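PDB 2O14: uncharacterized esterase YxiM from Bacillus subtilis, which probably acts as an esterase or related hydrolase of the GDSL lipolytic family, with its natural substrate still unidentified. Local coordinates for residues L88-V93 against K151-S156; V108-N113 against D121-P126; T161-Y166 against K197-V202; G188-H193 against G347-A352; K226-G231 against K268-I273. All blocks are in the same frame, centred on the assembly; numbering follows the deposited sequence.

Contact 1. Residues L88-V93 against K151-S156; sequences LYEVKV and KIKKLS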
# COMPACT_ATOMS: atom_id res chain seq x y z
N LEU A 88 11.71 15.50 -7.10
CA LEU A 88 11.10 14.43 -6.32
C LEU A 88 10.65 15.03 -4.99
O LEU A 88 11.41 15.74 -4.33
CB LEU A 88 12.12 13.32 -6.04
CG LEU A 88 11.54 12.11 -5.30
CD1 LEU A 88 10.64 11.32 -6.25
CD2 LEU A 88 12.67 11.22 -4.79
N TYR A 89 9.41 14.76 -4.60
CA TYR A 89 8.87 15.31 -3.37
C TYR A 89 8.40 14.27 -2.35
O TYR A 89 8.04 13.15 -2.71
CB TYR A 89 7.69 16.24 -3.66
CG TYR A 89 8.07 17.57 -4.27
CD1 TYR A 89 8.36 17.68 -5.63
CD2 TYR A 89 8.17 18.71 -3.48
CE1 TYR A 89 8.74 18.90 -6.18
CE2 TYR A 89 8.55 19.93 -4.02
CZ TYR A 89 8.84 20.02 -5.37
OH TYR A 89 9.21 21.23 -5.92
N GLU A 90 8.43 14.67 -1.09
CA GLU A 90 7.96 13.81 -0.01
C GLU A 90 6.63 14.42 0.39
O GLU A 90 6.56 15.62 0.65
CB GLU A 90 8.91 13.84 1.18
CG GLU A 90 8.41 13.04 2.38
CD GLU A 90 9.30 13.17 3.60
OE1 GLU A 90 9.22 14.22 4.29
OE2 GLU A 90 10.07 12.23 3.87
N VAL A 91 5.59 13.61 0.43
CA VAL A 91 4.28 14.10 0.81
C VAL A 91 3.75 13.39 2.06
O VAL A 91 3.56 12.18 2.07
CB VAL A 91 3.25 13.90 -0.32
CG1 VAL A 91 1.89 14.45 0.10
CG2 VAL A 91 3.73 14.59 -1.58
N LYS A 92 3.55 14.16 3.12
CA LYS A 92 3.02 13.60 4.35
C LYS A 92 1.54 13.94 4.33
O LYS A 92 1.17 15.10 4.22
CB LYS A 92 3.69 14.23 5.57
CG LYS A 92 3.11 13.72 6.89
CD LYS A 92 3.47 14.65 8.04
CE LYS A 92 2.76 14.25 9.32
NZ LYS A 92 3.06 15.22 10.42
N VAL A 93 0.70 12.91 4.43
CA VAL A 93 -0.74 13.10 4.40
C VAL A 93 -1.38 12.92 5.77
O VAL A 93 -1.05 11.98 6.49
CB VAL A 93 -1.42 12.09 3.44
CG1 VAL A 93 -2.93 12.33 3.41
CG2 VAL A 93 -0.83 12.20 2.06
N LYS A 151 1.94 18.08 4.11
CA LYS A 151 3.29 18.60 4.30
C LYS A 151 4.03 18.09 3.07
O LYS A 151 4.19 16.88 2.89
CB LYS A 151 3.94 18.05 5.57
CG LYS A 151 3.58 18.80 6.83
CD LYS A 151 4.47 18.34 7.99
CE LYS A 151 4.25 19.19 9.23
NZ LYS A 151 5.20 18.80 10.32
N ILE A 152 4.47 19.01 2.23
CA ILE A 152 5.17 18.67 1.00
C ILE A 152 6.61 19.18 1.06
O ILE A 152 6.85 20.39 1.17
CB ILE A 152 4.43 19.26 -0.20
CG1 ILE A 152 2.98 18.74 -0.20
CG2 ILE A 152 5.14 18.91 -1.50
CD1 ILE A 152 2.05 19.49 -1.12
N LYS A 153 7.57 18.26 1.00
CA LYS A 153 8.98 18.63 1.07
C LYS A 153 9.76 18.10 -0.13
O LYS A 153 9.63 16.94 -0.51
CB LYS A 153 9.58 18.07 2.36
CG LYS A 153 10.93 18.66 2.72
CD LYS A 153 11.52 18.05 3.98
CE LYS A 153 12.00 16.63 3.74
NZ LYS A 153 12.78 16.12 4.90
N LYS A 154 10.58 18.97 -0.72
CA LYS A 154 11.37 18.58 -1.88
C LYS A 154 12.58 17.76 -1.45
O LYS A 154 13.34 18.16 -0.58
CB LYS A 154 11.81 19.83 -2.65
CG LYS A 154 12.44 19.52 -4.00
CD LYS A 154 12.65 20.77 -4.84
CE LYS A 154 13.18 20.40 -6.22
NZ LYS A 154 13.36 21.56 -7.14
N LEU A 155 12.77 16.60 -2.08
CA LEU A 155 13.88 15.71 -1.76
C LEU A 155 15.04 15.82 -2.74
O LEU A 155 16.20 15.65 -2.36
CB LEU A 155 13.40 14.26 -1.73
CG LEU A 155 12.34 13.91 -0.68
CD1 LEU A 155 11.81 12.50 -0.94
CD2 LEU A 155 12.94 14.01 0.72
N SER A 156 14.74 16.08 -4.01
CA SER A 156 15.78 16.17 -5.02
C SER A 156 15.33 16.99 -6.22
O SER A 156 14.13 17.09 -6.48
CB SER A 156 16.16 14.77 -5.48
OG SER A 156 16.93 14.80 -6.68
O HOH W 1 6.98 16.02 4.03
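Lys154 crosses the ring of Tyr89 at a slant, on the face of the antiparallel pair that also carries Val91 and Ile152. Its CB comes first, 3.5 Å from Tyr89 CE2. CG then sits over the ring face, 4.1 Å from the centroid, as a CH-pi contact. CD has moved on to the phenol end, 3.6 Å from Tyr89 OH, and CE follows the same oxygen more loosely. The chain remains extended throughout (chi1 -170°, CG anti to the backbone N), which carries NZ beyond the ring to a salt bridge with Asp157. Tyr89 OH is itself bonded to Pro85 O, and Ile152 CG2 meets ring atom CD2 obliquely.

Beneath these side chains the strands follow ordinary antiparallel register. Glu90 and Lys153 form a hydrogen-bonded pair, with Glu90 N 2.6 Å from Lys153 O. At Leu88 the register slips by one residue, making a classic beta bulge: Leu155 N gives a 2.8 Å bond to Leu88 O, while Ser156 N reaches the same oxygen only weakly.

On the face of Glu90, Lys92 and Lys151, the two lysines run side by side, their NZ atoms 4.2 Å apart. Glu90 OE1 stays 4.1 Å from Lys153 NZ, beyond a salt bridge. Within this galactose-binding domain-like sheet, therefore, the backbone ladder supplies the specific bonds across the contact, and the lysines contribute chiefly through their methylene chains.

Contact 2. Residues V108-N113 against D121-P126; sequences VFQVIN and DTFQIP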
# COMPACT_ATOMS: atom_id res chain seq x y z
N VAL A 108 -3.29 8.33 -10.19
CA VAL A 108 -3.19 6.96 -9.68
C VAL A 108 -3.12 6.88 -8.16
O VAL A 108 -2.84 7.88 -7.49
CB VAL A 108 -1.93 6.24 -10.24
CG1 VAL A 108 -1.99 6.18 -11.76
CG2 VAL A 108 -0.67 6.96 -9.79
N PHE A 109 -3.37 5.69 -7.61
CA PHE A 109 -3.30 5.50 -6.17
C PHE A 109 -1.87 5.72 -5.68
O PHE A 109 -0.91 5.37 -6.37
CB PHE A 109 -3.72 4.08 -5.80
CG PHE A 109 -5.20 3.85 -5.85
CD1 PHE A 109 -6.06 4.63 -5.08
CD2 PHE A 109 -5.74 2.83 -6.62
CE1 PHE A 109 -7.44 4.39 -5.07
CE2 PHE A 109 -7.11 2.58 -6.62
CZ PHE A 109 -7.97 3.36 -5.84
N GLN A 110 -1.73 6.31 -4.49
CA GLN A 110 -0.42 6.55 -3.90
C GLN A 110 -0.36 5.84 -2.54
O GLN A 110 0.67 5.26 -2.18
CB GLN A 110 -0.17 8.05 -3.71
CG GLN A 110 -0.17 8.89 -4.99
CD GLN A 110 1.02 8.63 -5.88
OE1 GLN A 110 2.11 8.29 -5.40
NE2 GLN A 110 0.84 8.81 -7.18
N VAL A 111 -1.45 5.91 -1.77
CA VAL A 111 -1.51 5.25 -0.46
C VAL A 111 -2.81 4.45 -0.41
O VAL A 111 -3.87 4.97 -0.75
CB VAL A 111 -1.51 6.27 0.72
CG1 VAL A 111 -1.40 5.52 2.04
CG2 VAL A 111 -0.34 7.24 0.57
N ILE A 112 -2.73 3.19 0.01
CA ILE A 112 -3.92 2.35 0.05
C ILE A 112 -4.56 2.10 1.41
O ILE A 112 -3.91 1.68 2.36
CB ILE A 112 -3.64 0.95 -0.59
CG1 ILE A 112 -3.18 1.11 -2.05
CG2 ILE A 112 -4.89 0.09 -0.51
CD1 ILE A 112 -4.21 1.77 -2.97
N ASN A 113 -5.87 2.36 1.47
CA ASN A 113 -6.67 2.13 2.67
C ASN A 113 -6.16 2.57 4.03
O ASN A 113 -5.96 1.74 4.92
CB ASN A 113 -7.05 0.64 2.75
CG ASN A 113 -7.97 0.20 1.62
OD1 ASN A 113 -7.98 -0.96 1.23
ND2 ASN A 113 -8.78 1.13 1.11
N ASP A 121 0.36 9.14 6.84
CA ASP A 121 1.30 8.30 6.11
C ASP A 121 2.11 9.23 5.24
O ASP A 121 1.74 10.39 5.06
CB ASP A 121 0.59 7.27 5.24
CG ASP A 121 1.45 6.04 4.99
OD1 ASP A 121 2.70 6.14 5.09
OD2 ASP A 121 0.89 4.97 4.68
N THR A 122 3.20 8.72 4.70
CA THR A 122 4.07 9.52 3.86
C THR A 122 4.48 8.75 2.61
O THR A 122 4.68 7.54 2.66
CB THR A 122 5.35 9.92 4.63
OG1 THR A 122 4.98 10.67 5.79
CG2 THR A 122 6.27 10.76 3.76
N PHE A 123 4.60 9.45 1.49
CA PHE A 123 5.02 8.80 0.25
C PHE A 123 5.81 9.78 -0.60
O PHE A 123 5.69 10.99 -0.44
CB PHE A 123 3.81 8.27 -0.52
CG PHE A 123 2.90 9.35 -1.04
CD1 PHE A 123 3.07 9.86 -2.32
CD2 PHE A 123 1.88 9.86 -0.25
CE1 PHE A 123 2.23 10.86 -2.81
CE2 PHE A 123 1.03 10.86 -0.73
CZ PHE A 123 1.20 11.35 -2.01
N GLN A 124 6.64 9.25 -1.49
CA GLN A 124 7.44 10.10 -2.36
C GLN A 124 6.82 10.08 -3.75
O GLN A 124 6.23 9.08 -4.16
CB GLN A 124 8.87 9.58 -2.40
CG GLN A 124 9.52 9.60 -1.05
CD GLN A 124 10.94 9.07 -1.07
OE1 GLN A 124 11.64 9.10 -0.06
NE2 GLN A 124 11.37 8.57 -2.23
N ILE A 125 6.95 11.19 -4.47
CA ILE A 125 6.36 11.27 -5.80
C ILE A 125 7.10 12.27 -6.68
O ILE A 125 7.45 13.37 -6.24
CB ILE A 125 4.88 11.71 -5.70
CG1 ILE A 125 4.22 11.70 -7.08
CG2 ILE A 125 4.79 13.12 -5.11
CD1 ILE A 125 2.75 12.05 -7.03
N PRO A 126 7.38 11.89 -7.93
CA PRO A 126 8.08 12.84 -8.79
C PRO A 126 7.09 13.82 -9.41
O PRO A 126 5.98 13.44 -9.79
CB PRO A 126 8.76 11.95 -9.83
CG PRO A 126 7.80 10.79 -9.95
CD PRO A 126 7.42 10.53 -8.51
O HOH W 2 4.99 8.01 -6.36
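Two torsions bring Gln110 and Phe123 together: Phe123 holds CG between its backbone N and carbonyl carbon (chi1 66°), the crowded position, and Gln110 is bent at chi2 (-70°), which turns its amide across the ring. Gln110 CB stands over one face of Phe123, 3.9 Å from the centroid, in a CH-pi contact displaced toward the rim. The amide plane is inclined 30° to the ring, with Gln110 OE1 3.6 Å from Phe123 CD1. NE2 passes on to Ile125, whose CD1 lies 3.8 Å away.

The polar end of this buried glutamine is well supplied. NE2 bonds to Ala105 O and Tyr227 OH, and OE1 takes a bond from water 2 at 3.0 Å. That water also donates to Gln124 O over 2.7 Å, bridging segments whose backbones do not pair directly.

Val111 divides its branches between two partners. Its CG2 approaches Phe123 CD2 obliquely at 3.5 Å, while CG1 touches Asp121 OD2, an oxygen hydrogen-bonded to Tyr177 OH.

Gln110 and Val111 form a classic bulge opposite Val103, and both direct their side chains at strand 120-127. That strand pairs with 87-95 in the mixed sheet; strand 108-115 edges the five-stranded antiparallel sheet beside 100-105. The contact thus packs one sheet of the galactose-binding domain-like fold against the other, with helix 220-225 lying against Val108 and Phe109.

Contact 3. Residues T161-Y166 against K197-V202; sequences TNRTIY and KHTFQV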
# COMPACT_ATOMS: atom_id res chain seq x y z
N THR A 161 12.10 8.78 -9.15
CA THR A 161 11.87 8.04 -7.92
C THR A 161 13.12 7.35 -7.41
O THR A 161 14.04 7.04 -8.19
CB THR A 161 10.82 6.95 -8.13
OG1 THR A 161 11.31 6.01 -9.09
CG2 THR A 161 9.51 7.55 -8.64
N ASN A 162 13.17 7.10 -6.10
CA ASN A 162 14.29 6.39 -5.50
C ASN A 162 14.01 4.90 -5.68
O ASN A 162 12.90 4.51 -6.03
CB ASN A 162 14.40 6.70 -4.00
CG ASN A 162 14.97 8.08 -3.73
OD1 ASN A 162 16.00 8.45 -4.28
ND2 ASN A 162 14.29 8.84 -2.88
N ARG A 163 15.02 4.07 -5.45
CA ARG A 163 14.85 2.63 -5.59
C ARG A 163 13.72 2.22 -4.65
O ARG A 163 13.69 2.61 -3.48
CB ARG A 163 16.14 1.92 -5.21
CG ARG A 163 16.24 0.52 -5.75
CD ARG A 163 17.62 -0.04 -5.51
NE ARG A 163 17.78 -1.37 -6.07
CZ ARG A 163 18.89 -2.08 -5.97
NH1 ARG A 163 19.95 -1.58 -5.34
NH2 ARG A 163 18.95 -3.30 -6.49
N THR A 164 12.78 1.42 -5.15
CA THR A 164 11.63 1.04 -4.33
C THR A 164 11.16 -0.39 -4.48
O THR A 164 11.29 -1.00 -5.53
CB THR A 164 10.42 1.94 -4.66
OG1 THR A 164 10.82 3.32 -4.65
CG2 THR A 164 9.30 1.72 -3.64
N ILE A 165 10.59 -0.91 -3.39
CA ILE A 165 10.01 -2.25 -3.38
C ILE A 165 8.50 -2.01 -3.40
O ILE A 165 7.95 -1.48 -2.43
CB ILE A 165 10.32 -3.01 -2.07
CG1 ILE A 165 11.83 -3.16 -1.87
CG2 ILE A 165 9.65 -4.39 -2.12
CD1 ILE A 165 12.48 -4.02 -2.90
N TYR A 166 7.85 -2.36 -4.50
CA TYR A 166 6.40 -2.18 -4.60
C TYR A 166 5.75 -3.49 -4.18
O TYR A 166 6.01 -4.54 -4.78
CB TYR A 166 6.00 -1.82 -6.03
CG TYR A 166 6.51 -0.47 -6.48
CD1 TYR A 166 5.78 0.69 -6.21
CD2 TYR A 166 7.73 -0.35 -7.13
CE1 TYR A 166 6.27 1.94 -6.58
CE2 TYR A 166 8.23 0.89 -7.50
CZ TYR A 166 7.49 2.03 -7.22
OH TYR A 166 7.99 3.26 -7.59
N LYS A 197 16.59 1.16 4.53
CA LYS A 197 15.82 2.28 3.99
C LYS A 197 16.67 3.16 3.08
O LYS A 197 16.14 3.88 2.23
CB LYS A 197 15.26 3.14 5.13
CG LYS A 197 14.47 4.36 4.65
CD LYS A 197 13.91 5.16 5.82
CE LYS A 197 13.15 6.39 5.33
NZ LYS A 197 12.00 6.03 4.46
N HIS A 198 17.98 3.10 3.25
CA HIS A 198 18.90 3.89 2.43
C HIS A 198 19.10 3.19 1.09
O HIS A 198 19.77 3.72 0.20
CB HIS A 198 20.25 4.04 3.15
CG HIS A 198 20.13 4.51 4.57
ND1 HIS A 198 19.57 5.72 4.91
CD2 HIS A 198 20.48 3.91 5.73
CE1 HIS A 198 19.58 5.85 6.22
NE2 HIS A 198 20.13 4.77 6.75
N THR A 199 18.53 2.00 0.96
CA THR A 199 18.64 1.22 -0.26
C THR A 199 17.30 1.12 -0.98
O THR A 199 17.22 1.25 -2.21
CB THR A 199 19.13 -0.22 0.02
OG1 THR A 199 20.40 -0.17 0.69
CG2 THR A 199 19.28 -1.00 -1.28
N PHE A 200 16.24 0.89 -0.22
CA PHE A 200 14.91 0.77 -0.80
C PHE A 200 13.83 1.55 -0.08
O PHE A 200 13.88 1.76 1.13
CB PHE A 200 14.44 -0.69 -0.80
CG PHE A 200 15.25 -1.61 -1.65
CD1 PHE A 200 16.14 -2.50 -1.08
CD2 PHE A 200 15.09 -1.62 -3.03
CE1 PHE A 200 16.85 -3.41 -1.86
CE2 PHE A 200 15.80 -2.51 -3.83
CZ PHE A 200 16.68 -3.41 -3.24
N GLN A 201 12.84 1.97 -0.86
CA GLN A 201 11.67 2.64 -0.32
C GLN A 201 10.69 1.47 -0.38
O GLN A 201 10.81 0.61 -1.25
CB GLN A 201 11.17 3.75 -1.25
CG GLN A 201 11.84 5.11 -1.06
CD GLN A 201 11.74 5.60 0.37
OE1 GLN A 201 12.60 5.29 1.20
NE2 GLN A 201 10.68 6.34 0.68
N VAL A 202 9.74 1.43 0.53
CA VAL A 202 8.76 0.36 0.51
C VAL A 202 7.37 0.95 0.32
O VAL A 202 6.92 1.74 1.14
CB VAL A 202 8.78 -0.47 1.82
CG1 VAL A 202 7.73 -1.56 1.75
CG2 VAL A 202 10.15 -1.07 2.04
O HOH W 3 15.64 4.30 -2.04
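Strands 164-169 and 201-204 run parallel here: Ile165 N bonds to Gln201 O at 2.6 Å, and Gln201 N to Arg163 O at 2.8 Å. This is the closing step of a beta-alpha-beta crossover through helix 187-190. The parallel five-stranded sheet it belongs to has order 2-1-3-4-5, as expected of the alpha/beta fold of SGNH hydrolases, and 201-204 is an outermost strand within this chain.

Phe200, just before its strand, collects the side chains on its flank. Ile165 CD1 rests over one face of the ring, 3.8 Å from the centroid, as a CH-pi contact. Arg163 comes from the other side of the ring plane, obliquely, with an extended chain: its NE comes within 3.2 Å of Phe200 CE2, although guanidinium and ring planes stand 55° apart. The ring's CE2-CZ side therefore covers a guanidinium face without stacking flat on it. Arg163 NE also bonds to Gly231 O, which ties the arginine to the loop before strand 233-237, and Phe367 near the C-terminus meets the Phe200 ring.

Water 3 donates to Arg163 O over 3.0 Å and weakly to Thr199 O. Thr164 places OG1 anti to its carbonyl carbon (chi1 -49°), close to Gln201 CB at 3.4 Å. From there the hydroxyl donates to Asn162 O, 2.8 Å away, arriving from above the carbonyl plane.

Contact 4. Residues G188-H193 against G347-A352; sequences GQMLPH and GADALA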
# COMPACT_ATOMS: atom_id res chain seq x y z
N GLY A 188 3.92 -6.95 4.67
CA GLY A 188 4.48 -5.91 3.82
C GLY A 188 4.64 -4.65 4.65
O GLY A 188 5.46 -3.78 4.36
N GLN A 189 3.84 -4.54 5.70
CA GLN A 189 3.89 -3.39 6.59
C GLN A 189 5.12 -3.47 7.49
O GLN A 189 5.61 -2.46 7.98
CB GLN A 189 2.62 -3.34 7.44
CG GLN A 189 2.62 -2.29 8.54
CD GLN A 189 1.34 -2.33 9.37
OE1 GLN A 189 1.24 -1.67 10.41
NE2 GLN A 189 0.36 -3.09 8.91
N MSE A 190 5.61 -4.69 7.71
CA MSE A 190 6.78 -4.91 8.56
C MSE A 190 8.08 -5.03 7.77
O MSE A 190 9.17 -5.06 8.34
CB MSE A 190 6.60 -6.17 9.41
CG MSE A 190 6.50 -5.88 10.90
SE MSE A 190 4.99 -4.75 11.34
CE MSE A 190 3.76 -6.14 11.86
N LEU A 191 7.96 -5.11 6.45
CA LEU A 191 9.11 -5.22 5.58
C LEU A 191 10.17 -4.15 5.86
O LEU A 191 11.36 -4.45 5.98
CB LEU A 191 8.66 -5.10 4.12
CG LEU A 191 9.14 -6.18 3.14
CD1 LEU A 191 8.75 -5.74 1.74
CD2 LEU A 191 10.65 -6.37 3.25
N PRO A 192 9.75 -2.88 5.95
CA PRO A 192 10.74 -1.82 6.22
C PRO A 192 11.64 -2.06 7.43
O PRO A 192 12.75 -1.51 7.49
CB PRO A 192 9.88 -0.55 6.32
CG PRO A 192 8.51 -1.06 6.67
CD PRO A 192 8.39 -2.31 5.86
N HIS A 193 11.19 -2.88 8.37
CA HIS A 193 11.97 -3.18 9.56
C HIS A 193 13.06 -4.22 9.28
O HIS A 193 13.80 -4.62 10.18
CB HIS A 193 11.07 -3.72 10.69
CG HIS A 193 10.00 -2.77 11.11
ND1 HIS A 193 9.05 -2.27 10.24
CD2 HIS A 193 9.69 -2.25 12.32
CE1 HIS A 193 8.22 -1.49 10.89
NE2 HIS A 193 8.58 -1.46 12.16
N GLY A 347 3.02 -11.94 14.12
CA GLY A 347 3.07 -12.88 13.02
C GLY A 347 3.54 -12.20 11.74
O GLY A 347 4.31 -12.77 10.96
N ALA A 348 3.06 -10.98 11.52
CA ALA A 348 3.44 -10.22 10.33
C ALA A 348 4.94 -9.93 10.36
O ALA A 348 5.61 -9.95 9.33
CB ALA A 348 2.65 -8.92 10.28
N ASP A 349 5.46 -9.66 11.55
CA ASP A 349 6.87 -9.36 11.70
C ASP A 349 7.76 -10.57 11.43
O ASP A 349 8.83 -10.45 10.84
CB ASP A 349 7.15 -8.80 13.09
CG ASP A 349 8.60 -8.44 13.28
OD1 ASP A 349 9.41 -9.36 13.55
OD2 ASP A 349 8.95 -7.25 13.15
N ALA A 350 7.31 -11.75 11.86
CA ALA A 350 8.08 -12.97 11.63
C ALA A 350 8.05 -13.36 10.15
O ALA A 350 9.04 -13.84 9.60
CB ALA A 350 7.52 -14.11 12.48
N LEU A 351 6.91 -13.15 9.51
CA LEU A 351 6.77 -13.46 8.09
C LEU A 351 7.71 -12.57 7.28
O LEU A 351 8.37 -13.04 6.35
CB LEU A 351 5.32 -13.25 7.63
CG LEU A 351 4.30 -14.29 8.09
CD1 LEU A 351 2.89 -13.87 7.70
CD2 LEU A 351 4.64 -15.63 7.46
N ALA A 352 7.76 -11.29 7.63
CA ALA A 352 8.63 -10.35 6.93
C ALA A 352 10.08 -10.75 7.12
O ALA A 352 10.88 -10.70 6.19
CB ALA A 352 8.39 -8.93 7.44
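Met190, modelled as selenomethionine, lays CB, CG and CE against Ala352, Asp349 and Ala348 on one flank of helix 345-361. Its CB touches Ala352 CB at 3.8 Å. CG comes next, 3.6 Å from Asp349 CA and just as close to Asp349 OD2, the two side chains crossing at about a right angle. Bends at chi2 (61°) and chi3 (97°) then turn the chain so that CE reaches Ala348 CB. That last approach, 3.4 Å between Met190 CE and Ala348 CB, is tighter than ordinary carbon packing.

Ala348 and Ala352 are four residues apart, one helical turn, and the backbone bond from Ala352 N to Ala348 O (3.1 Å) joins them. Their methyl groups rise little from the helix, letting the short, weakly bonded helix 187-190 and the 3-10 turn after it come close. Leu191 continues the approach with its backbone: its N lies 4.0 Å from Ala352 CB, while its side chain touches Val356 further along the same helix 345-361.

In this GDSL-family domain the side chain of Ala348 lies about 9 Å from that of His342, an active-site residue by similarity, which puts the packing near the probable active site but not in it.

The contact is mostly van der Waals packing of Met190 on two alanine methyls, with the Asp349 carboxylate alongside and bonded elsewhere, through OD1 to Tyr194 OH just beyond His193.

Contact 5. Residues K226-G231 against K268-I273; sequences KYIKPG and KGADVI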
# COMPACT_ATOMS: atom_id res chain seq x y z
N LYS A 226 3.01 2.93 -13.04
CA LYS A 226 3.24 4.36 -13.24
C LYS A 226 4.67 4.76 -12.88
O LYS A 226 5.24 5.65 -13.50
CB LYS A 226 2.26 5.15 -12.38
CG LYS A 226 2.40 6.67 -12.47
CD LYS A 226 1.67 7.25 -13.66
CE LYS A 226 1.74 8.77 -13.66
NZ LYS A 226 0.98 9.34 -14.80
N TYR A 227 5.24 4.10 -11.87
CA TYR A 227 6.58 4.47 -11.41
C TYR A 227 7.65 3.38 -11.40
O TYR A 227 8.84 3.70 -11.46
CB TYR A 227 6.49 5.05 -10.00
CG TYR A 227 5.51 6.19 -9.87
CD1 TYR A 227 5.76 7.43 -10.45
CD2 TYR A 227 4.32 6.04 -9.15
CE1 TYR A 227 4.86 8.50 -10.32
CE2 TYR A 227 3.41 7.10 -9.01
CZ TYR A 227 3.69 8.32 -9.60
OH TYR A 227 2.81 9.37 -9.46
N ILE A 228 7.26 2.12 -11.32
CA ILE A 228 8.25 1.05 -11.27
C ILE A 228 9.20 1.08 -12.47
O ILE A 228 8.78 1.29 -13.61
CB ILE A 228 7.57 -0.34 -11.16
CG1 ILE A 228 8.54 -1.35 -10.56
CG2 ILE A 228 7.08 -0.79 -12.52
CD1 ILE A 228 7.89 -2.65 -10.11
N LYS A 229 10.49 0.89 -12.21
CA LYS A 229 11.51 0.93 -13.25
C LYS A 229 12.68 0.00 -12.93
O LYS A 229 12.69 -0.66 -11.89
CB LYS A 229 12.03 2.36 -13.42
CG LYS A 229 12.55 2.98 -12.13
CD LYS A 229 13.06 4.40 -12.36
CE LYS A 229 13.41 5.09 -11.05
NZ LYS A 229 14.43 4.36 -10.27
N PRO A 230 13.68 -0.06 -13.82
CA PRO A 230 14.82 -0.94 -13.56
C PRO A 230 15.43 -0.62 -12.19
O PRO A 230 15.62 0.54 -11.83
CB PRO A 230 15.78 -0.61 -14.70
CG PRO A 230 14.84 -0.33 -15.83
CD PRO A 230 13.78 0.54 -15.17
N GLY A 231 15.73 -1.67 -11.44
CA GLY A 231 16.31 -1.50 -10.12
C GLY A 231 15.31 -1.80 -9.03
O GLY A 231 15.68 -2.24 -7.94
N LYS A 268 8.79 -3.02 -17.84
CA LYS A 268 9.28 -1.74 -17.33
C LYS A 268 10.74 -1.84 -16.94
O LYS A 268 11.36 -0.84 -16.56
CB LYS A 268 8.46 -1.29 -16.12
CG LYS A 268 6.99 -1.04 -16.39
CD LYS A 268 6.77 0.21 -17.23
CE LYS A 268 5.29 0.52 -17.35
NZ LYS A 268 5.05 1.79 -18.10
N GLY A 269 11.29 -3.05 -17.01
CA GLY A 269 12.69 -3.25 -16.65
C GLY A 269 12.90 -3.59 -15.19
O GLY A 269 14.04 -3.82 -14.76
N ALA A 270 11.83 -3.63 -14.42
CA ALA A 270 11.91 -3.96 -13.00
C ALA A 270 11.87 -5.47 -12.81
O ALA A 270 11.56 -6.21 -13.74
CB ALA A 270 10.76 -3.30 -12.24
N ASP A 271 12.18 -5.93 -11.60
CA ASP A 271 12.16 -7.36 -11.31
C ASP A 271 10.95 -7.76 -10.47
O ASP A 271 10.36 -6.94 -9.77
CB ASP A 271 13.44 -7.78 -10.59
CG ASP A 271 14.65 -7.74 -11.49
OD1 ASP A 271 14.57 -8.29 -12.61
OD2 ASP A 271 15.69 -7.17 -11.08
N VAL A 272 10.59 -9.04 -10.57
CA VAL A 272 9.44 -9.55 -9.83
C VAL A 272 9.81 -10.65 -8.85
O VAL A 272 10.55 -11.58 -9.18
CB VAL A 272 8.38 -10.14 -10.79
CG1 VAL A 272 7.20 -10.64 -9.99
CG2 VAL A 272 7.95 -9.09 -11.79
N ILE A 273 9.28 -10.54 -7.63
CA ILE A 273 9.50 -11.53 -6.59
C ILE A 273 8.14 -12.07 -6.17
O ILE A 273 7.36 -11.35 -5.53
CB ILE A 273 10.18 -10.93 -5.34
CG1 ILE A 273 11.54 -10.33 -5.70
CG2 ILE A 273 10.35 -12.01 -4.28
CD1 ILE A 273 12.15 -9.50 -4.60
O HOH W 4 16.18 -4.15 -13.04
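Pro230 is set against the flat peptide groups of Lys268 and Gly269, meeting their carbonyl oxygens. Pro230 CD lies 3.1 Å from Lys268 O, and Pro230 CA makes a CA-H...O contact with Gly269 O at 3.2 Å. The nearby Tyr227 ring is covered within its own segment, Lys226 CG lying over the centre of one face.

Deeper in, Ile228 and Ala270 supply the apolar part. Ile228 CG1, anti to the backbone N (chi1 -157°), is directed at Ala270 CB and approaches to 3.4 Å, tighter than usual for carbons. Its CG2 branch turns to the lysine stem, 3.9 Å from Lys268 CG. Ala270 CB also sits 3.3 Å from Lys229 O, and Val265 of helix 251-266 touches both Ile228 and Ala270.

Gly269 leaves helical geometry with positive phi (91°) in a Schellman motif, turning the chain from the end of the helix toward strand 271-275. The facing loop runs from helix 220-225 to strand 233-237, which neighbours 271-275 in the parallel sheet of the GDSL domain.

Water 4 is the polar bridge: it accepts from Gly231 N at 3.0 Å and donates to Gly269 O at 2.8 Å. The contact therefore relies on carbon packing, one CA-H...O contact and one water, consistent with two loops meeting before their strands enter the sheet.

Read together, the five contacts illustrate how chemistry follows position in a fold. Contacts 2 and 4 are buried and depend on side-chain packing, the former between the sheets of the galactose-binding domain-like part, the latter between a short helical turn and a helix of the hydrolase domain. Contacts 1, 3 and 5 are only partly buried. Contact 1 is a long antiparallel ladder, contact 3 a short parallel one, and contact 5 joins loops through carbon packing and a water. Contacts 1 and 2 share a sheet through the adjacent strands 87-95 and 120-127; contacts 3 and 5 reach the parallel sheet. Contact 2 also touches contacts 3 and 5, linking the two domains, whereas contact 4 meets contact 3 alone.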